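Local coordinates for protein glutamate racemase (Francisella tularensis subsp. tularensis, PDB 3OUT) that belongs to the Asp/Glu/hydantoin racemase family, an alpha/beta protein with two parallel sheets, and holds D-glutamic acid in its pocket, at residues Phe149-Met152 against Ile153-Phe157; Glu169-Ser172 against Tyr173-Asp176. One frame throughout, in Å; residues are numbered along the deposited sequence.

Interaction 1 of 2, residues Phe149-Met152 against Ile153-Phe157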
ATOM      1  N   PHE B 149     -11.893  11.505  19.218  1.00  8.41           N
ATOM      2  CA  PHE B 149     -12.496  10.365  19.899  1.00  8.72           C
ATOM      3  C   PHE B 149     -11.884   8.990  19.538  1.00  7.95           C
ATOM      4  O   PHE B 149     -11.697   8.138  20.411  1.00  8.60           O
ATOM      5  CB  PHE B 149     -14.006  10.295  19.625  1.00  9.06           C
ATOM      6  CG  PHE B 149     -14.902  11.139  20.526  1.00  9.58           C
ATOM      7  CD1 PHE B 149     -14.431  11.911  21.584  1.00 10.92           C
ATOM      8  CD2 PHE B 149     -16.265  11.148  20.263  1.00 11.28           C
ATOM      9  CE1 PHE B 149     -15.308  12.614  22.394  1.00 12.13           C
ATOM     10  CE2 PHE B 149     -17.150  11.907  21.038  1.00 10.53           C
ATOM     11  CZ  PHE B 149     -16.673  12.604  22.113  1.00 10.55           C
ATOM     12  N   VAL B 150     -11.623   8.738  18.264  1.00  9.29           N
ATOM     13  CA  VAL B 150     -11.121   7.446  17.854  1.00  8.06           C
ATOM     14  C   VAL B 150      -9.815   7.089  18.562  1.00  8.27           C
ATOM     15  O   VAL B 150      -9.712   6.030  19.189  1.00  8.48           O
ATOM     16  CB  VAL B 150     -10.965   7.331  16.325  1.00  8.71           C
ATOM     17  CG1 VAL B 150     -10.085   6.163  15.925  1.00  8.04           C
ATOM     18  CG2 VAL B 150     -12.359   7.215  15.643  1.00  9.12           C
ATOM     19  N   SER B 151      -8.809   7.956  18.484  1.00  8.12           N
ATOM     20  CA  SER B 151      -7.525   7.652  19.140  1.00  8.22           C
ATOM     21  C   SER B 151      -7.668   7.552  20.670  1.00  9.08           C
ATOM     22  O   SER B 151      -7.092   6.680  21.296  1.00  9.31           O
ATOM     23  CB  SER B 151      -6.487   8.688  18.763  1.00  8.43           C
ATOM     24  OG  SER B 151      -5.247   8.294  19.366  1.00  9.41           O
HETATM   25  N   MSE B 152      -8.449   8.455  21.244  1.00  8.83           N
HETATM   26  CA  MSE B 152      -8.721   8.518  22.678  1.00  9.21           C
HETATM   27  C   MSE B 152      -9.208   7.145  23.155  1.00  9.06           C
HETATM   28  O   MSE B 152      -8.698   6.595  24.133  1.00  8.79           O
HETATM   29  CB  MSE B 152      -9.784   9.614  22.961  1.00  9.88           C
HETATM   30  CG  MSE B 152     -10.091   9.775  24.379  1.00 11.52           C
HETATM   31 SE   MSE B 152     -11.498  11.101  24.647  1.00 16.95          SE
HETATM   32  CE  MSE B 152     -12.963   9.900  24.120  1.00 10.87           C
ATOM     33  N   ILE B 153     -10.169   6.593  22.427  1.00  7.85           N
ATOM     34  CA  ILE B 153     -10.790   5.333  22.804  1.00  8.53           C
ATOM     35  C   ILE B 153      -9.812   4.172  22.590  1.00  8.85           C
ATOM     36  O   ILE B 153      -9.698   3.249  23.419  1.00 10.29           O
ATOM     37  CB  ILE B 153     -12.141   5.163  22.039  1.00  8.73           C
ATOM     38  CG1 ILE B 153     -13.164   6.157  22.613  1.00  9.34           C
ATOM     39  CG2 ILE B 153     -12.678   3.729  22.102  1.00  8.27           C
ATOM     40  CD1 ILE B 153     -14.358   6.351  21.687  1.00 10.24           C
ATOM     41  N   GLU B 154      -9.071   4.219  21.481  1.00  9.14           N
ATOM     42  CA  GLU B 154      -8.092   3.160  21.197  1.00 10.08           C
ATOM     43  C   GLU B 154      -6.942   3.167  22.195  1.00 11.06           C
ATOM     44  O   GLU B 154      -6.332   2.121  22.427  1.00 12.29           O
ATOM     45  CB  GLU B 154      -7.581   3.217  19.761  1.00  9.64           C
ATOM     46  CG  GLU B 154      -8.697   2.851  18.749  1.00 10.86           C
ATOM     47  CD  GLU B 154      -8.251   2.777  17.316  1.00 12.66           C
ATOM     48  OE1 GLU B 154      -7.058   3.039  17.031  1.00 14.39           O
ATOM     49  OE2 GLU B 154      -9.093   2.460  16.443  1.00 11.88           O
ATOM     50  N   GLU B 155      -6.666   4.327  22.795  1.00  9.89           N
ATOM     51  CA  GLU B 155      -5.636   4.438  23.829  1.00 11.26           C
ATOM     52  C   GLU B 155      -6.153   4.066  25.214  1.00 12.81           C
ATOM     53  O   GLU B 155      -5.415   4.145  26.191  1.00 15.88           O
ATOM     54  CB  GLU B 155      -5.077   5.839  23.859  1.00 11.15           C
ATOM     55  CG  GLU B 155      -4.287   6.202  22.631  1.00 11.72           C
ATOM     56  CD  GLU B 155      -3.072   5.327  22.439  1.00 15.82           C
ATOM     57  OE1 GLU B 155      -2.475   4.876  23.455  1.00 14.45           O
ATOM     58  OE2 GLU B 155      -2.733   5.033  21.263  1.00 18.16           O
ATOM     59  N   GLY B 156      -7.425   3.719  25.300  1.00 13.65           N
ATOM     60  CA  GLY B 156      -8.002   3.232  26.563  1.00 14.64           C
ATOM     61  C   GLY B 156      -8.689   4.269  27.409  1.00 15.50           C
ATOM     62  O   GLY B 156      -9.071   3.953  28.550  1.00 16.94           O
ATOM     63  N   PHE B 157      -8.845   5.501  26.914  1.00 14.60           N
ATOM     64  CA  PHE B 157      -9.544   6.544  27.655  1.00 14.12           C
ATOM     65  C   PHE B 157     -11.021   6.391  27.300  1.00 14.23           C
ATOM     66  O   PHE B 157     -11.462   6.880  26.265  1.00 12.28           O
ATOM     67  CB  PHE B 157      -9.034   7.950  27.306  1.00 14.54           C
ATOM     68  CG  PHE B 157      -7.612   8.226  27.703  1.00 13.49           C
ATOM     69  CD1 PHE B 157      -6.579   7.935  26.845  1.00 14.22           C
ATOM     70  CD2 PHE B 157      -7.310   8.879  28.890  1.00 18.32           C
ATOM     71  CE1 PHE B 157      -5.262   8.197  27.179  1.00 16.41           C
ATOM     72  CE2 PHE B 157      -5.991   9.175  29.227  1.00 19.92           C
ATOM     73  CZ  PHE B 157      -4.961   8.843  28.363  1.00 19.17           C
TER
HETATM   74  O   HOH W   1      -4.099   5.869  19.171  1.00 14.56           O

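Interaction 2 of 2, residues Glu169-Ser172 against Tyr173-Asp176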
ATOM      1  N   GLU B 169     -16.183  19.491  24.675  1.00 15.84           N
ATOM      2  CA  GLU B 169     -15.664  20.307  23.589  1.00 17.18           C
ATOM      3  C   GLU B 169     -16.440  20.091  22.283  1.00 16.22           C
ATOM      4  O   GLU B 169     -16.762  21.054  21.588  1.00 17.79           O
ATOM      5  CB  GLU B 169     -14.165  20.010  23.390  1.00 18.98           C
ATOM      6  CG  GLU B 169     -13.516  20.714  22.239  1.00 22.61           C
ATOM      7  CD  GLU B 169     -13.237  22.184  22.480  1.00 29.72           C
ATOM      8  OE1 GLU B 169     -13.319  22.661  23.641  1.00 32.53           O
ATOM      9  OE2 GLU B 169     -12.919  22.853  21.467  1.00 36.33           O
ATOM     10  N   TYR B 170     -16.749  18.831  21.963  1.00 15.00           N
ATOM     11  CA  TYR B 170     -17.393  18.486  20.719  1.00 14.11           C
ATOM     12  C   TYR B 170     -18.924  18.578  20.781  1.00 15.06           C
ATOM     13  O   TYR B 170     -19.568  18.811  19.757  1.00 16.32           O
ATOM     14  CB  TYR B 170     -17.025  17.055  20.308  1.00 13.67           C
ATOM     15  CG  TYR B 170     -15.579  16.873  19.880  1.00 10.65           C
ATOM     16  CD1 TYR B 170     -14.966  17.793  19.043  1.00 11.56           C
ATOM     17  CD2 TYR B 170     -14.827  15.769  20.309  1.00  9.29           C
ATOM     18  CE1 TYR B 170     -13.632  17.635  18.635  1.00 11.10           C
ATOM     19  CE2 TYR B 170     -13.496  15.610  19.885  1.00 10.74           C
ATOM     20  CZ  TYR B 170     -12.915  16.529  19.061  1.00 10.32           C
ATOM     21  OH  TYR B 170     -11.625  16.363  18.631  1.00 11.20           O
ATOM     22  N   LEU B 171     -19.499  18.340  21.937  1.00 15.45           N
ATOM     23  CA  LEU B 171     -20.973  18.222  22.047  1.00 16.41           C
ATOM     24  C   LEU B 171     -21.668  19.512  22.437  1.00 17.67           C
ATOM     25  O   LEU B 171     -22.899  19.607  22.323  1.00 16.45           O
ATOM     26  CB  LEU B 171     -21.344  17.121  23.039  1.00 15.80           C
ATOM     27  CG  LEU B 171     -20.908  15.708  22.696  1.00 17.89           C
ATOM     28  CD1 LEU B 171     -21.143  14.798  23.839  1.00 16.16           C
ATOM     29  CD2 LEU B 171     -21.616  15.198  21.423  1.00 17.73           C
ATOM     30  N   SER B 172     -20.900  20.506  22.879  0.50 18.35           N
ATOM     31  CA  SER B 172     -21.473  21.805  23.242  0.50 19.33           C
ATOM     32  C   SER B 172     -22.180  22.455  22.042  0.50 19.66           C
ATOM     33  O   SER B 172     -23.169  23.178  22.227  0.50 20.37           O
ATOM     34  CB  SER B 172     -20.388  22.724  23.819  0.50 19.58           C
ATOM     35  OG  SER B 172     -19.360  22.940  22.877  0.50 20.35           O
ATOM     36  N   TYR B 173     -21.692  22.182  20.828  1.00 19.34           N
ATOM     37  CA  TYR B 173     -22.345  22.622  19.594  1.00 19.49           C
ATOM     38  C   TYR B 173     -23.853  22.312  19.581  1.00 18.60           C
ATOM     39  O   TYR B 173     -24.590  23.059  18.964  1.00 19.50           O
ATOM     40  CB  TYR B 173     -21.667  21.980  18.378  1.00 19.73           C
ATOM     41  CG  TYR B 173     -22.377  22.141  17.054  1.00 19.84           C
ATOM     42  CD1 TYR B 173     -22.370  23.346  16.387  1.00 23.70           C
ATOM     43  CD2 TYR B 173     -23.035  21.070  16.451  1.00 17.65           C
ATOM     44  CE1 TYR B 173     -23.008  23.484  15.151  1.00 25.25           C
ATOM     45  CE2 TYR B 173     -23.667  21.206  15.235  1.00 20.56           C
ATOM     46  CZ  TYR B 173     -23.650  22.403  14.591  1.00 22.62           C
ATOM     47  OH  TYR B 173     -24.257  22.543  13.378  1.00 26.61           O
ATOM     48  N   PHE B 174     -24.281  21.226  20.236  1.00 19.04           N
ATOM     49  CA  PHE B 174     -25.675  20.767  20.154  1.00 19.24           C
ATOM     50  C   PHE B 174     -26.582  21.371  21.214  1.00 20.79           C
ATOM     51  O   PHE B 174     -27.783  21.187  21.159  1.00 20.17           O
ATOM     52  CB  PHE B 174     -25.766  19.242  20.255  1.00 18.28           C
ATOM     53  CG  PHE B 174     -25.082  18.535  19.124  1.00 16.06           C
ATOM     54  CD1 PHE B 174     -25.681  18.448  17.900  1.00 14.10           C
ATOM     55  CD2 PHE B 174     -23.845  17.953  19.304  1.00 14.71           C
ATOM     56  CE1 PHE B 174     -25.061  17.792  16.843  1.00 15.56           C
ATOM     57  CE2 PHE B 174     -23.204  17.311  18.272  1.00 13.83           C
ATOM     58  CZ  PHE B 174     -23.813  17.231  17.035  1.00 14.07           C
ATOM     59  N   HIS B 175     -26.017  22.061  22.196  1.00 23.41           N
ATOM     60  CA  HIS B 175     -26.852  22.444  23.349  1.00 25.24           C
ATOM     61  C   HIS B 175     -28.033  23.344  22.978  1.00 26.24           C
ATOM     62  O   HIS B 175     -29.116  23.183  23.548  1.00 28.04           O
ATOM     63  CB  HIS B 175     -26.022  23.059  24.469  1.00 25.12           C
ATOM     64  CG  HIS B 175     -25.314  22.040  25.298  1.00 27.55           C
ATOM     65  ND1 HIS B 175     -24.022  22.212  25.755  1.00 29.43           N
ATOM     66  CD2 HIS B 175     -25.715  20.825  25.742  1.00 28.99           C
ATOM     67  CE1 HIS B 175     -23.658  21.145  26.447  1.00 29.65           C
ATOM     68  NE2 HIS B 175     -24.665  20.286  26.449  1.00 31.05           N
ATOM     69  N   ASP B 176     -27.852  24.244  22.025  1.00 26.79           N
ATOM     70  CA  ASP B 176     -28.961  25.126  21.618  1.00 27.71           C
ATOM     71  C   ASP B 176     -29.766  24.601  20.413  1.00 26.64           C
ATOM     72  O   ASP B 176     -30.608  25.334  19.888  1.00 27.35           O
ATOM     73  CB  ASP B 176     -28.435  26.545  21.309  1.00 28.35           C
ATOM     74  CG  ASP B 176     -27.603  26.608  20.048  1.00 31.28           C
ATOM     75  OD1 ASP B 176     -27.200  25.559  19.548  1.00 34.91           O
ATOM     76  OD2 ASP B 176     -27.327  27.714  19.553  1.00 34.85           O
TER
HETATM   77  O   HOH W   2     -18.927  22.003  20.415  1.00 33.05           O
HETATM   78  O   HOH W   3     -25.242  25.016  21.885  1.00 32.96           O

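Interaction 1 of 2, residues Phe149-Met152 against Ile153-Phe157
The ring of Phe157 turns an edge to the last helical turn: Met152 O lies in the ring plane, 3.7 Å from Phe157 CD1, and CB of Glu155 borders the same plane. The Phe157 side chain also packs on Ile162 of helix 161-171 and on Tyr170 of the second subunit, while the Phe149 ring meets that of Tyr189 edge-to-face. On the backbone side, Met152 O accepts a bond of 3.0 Å from Phe157 N, with the donor tilted 25° from the carbonyl plane. Glu155 N bonds mainly to Ser151 O, nearly in line with that carbonyl, and only weakly to Met152 O. The side chain of Met152, a selenomethionine in this model, leaves with CG anti to its backbone N (chi1 -178°), and this brings CG within 3.6 Å of Phe157 CB; the bend farther along lets CE approach Ile153 CG1 at 4.0 Å. Phe157 N to Met152 O and, inside it, Gly156 N to Ile153 O (3.0 Å) make up a Schellman motif, the C-terminal cap of helix 149-154. Gly156 takes the positive phi, 95°, that closes the motif. Upstream, Ile153 N and Glu154 N keep regular helical bonds to the carbonyls of Phe149 and Val150. Val150 and Glu154 lie side by side one turn apart and point the same way, Val150 CG1 resting 3.9 Å from Glu154 OE2. That oxygen is hydrogen-bonded to His188, a residue of the D-glutamic acid pocket. Ser151 and Glu155 meet through solvent: one water is 2.7 Å from Ser151 OG and donates to Glu155 OE2 at 2.6 Å, while OE1 of the same carboxylate forms a salt bridge with Lys244. Ser151 also packs against Ser151 of the second subunit.

Interaction 2 of 2, residues Glu169-Ser172 against Tyr173-Asp176
Ser172 O is gripped by two donors, His175 N at 3.1 Å and a water at 2.8 Å that also accepts a bond from Asp176 N. The His175 N-H approaches from above the carbonyl plane, as Phe174 N does toward Leu171 O (3.0 Å). Both are bonds between residues three apart, the spacing of 3-10 turns. The four-residue spacing of an alpha helix is instead bridged by water: besides the link from Ser172 O to Asp176 N, a second molecule donates to Glu169 O and accepts from Tyr173 N. The His175 ring has Leu171 O over one face, and its ND1 comes within 3.6 Å of Ser172 CA, while NE2 is hydrogen-bonded to Ile199 O. Phe174 CG lies anti to the carbonyl carbon (chi1 -63°), which brings the CD2-CE2 side of the ring to Leu171, whose CD2 touches CE2 at 4.1 Å. Tyr173 presents its ring edge to Phe174, with CD2 standing 3.8 Å above the centre of that ring. These turns carry the chain from helix 161-171 toward strand 181-184, with Leu171 and Phe174 set on Ile117 of strand 113-118, Tyr173 and Phe174 on strand 140-145, and Leu171 also against helix 193-199.

How the interactions relate
Interactions 1 and 2 lie on successive helices, 149-154 and 161-171, with centres about 20 Å apart. They nevertheless touch directly: the rings of Phe149 and Tyr170 pack edge-to-face, with Phe149 CE1 3.8 Å from Tyr170 CD2, and Tyr170 OH is hydrogen-bonded to Leu148 N, just before the earlier helix. Their distances from the ligand differ. The side chain of Val150 is about 4 Å from D-glutamic acid, against about 12 Å for that of Tyr170, so interaction 1 flanks the pocket and interaction 2 lies farther from it. Both also reach the second subunit, where Glu169 of interaction 2 packs on Phe157 of the other copy.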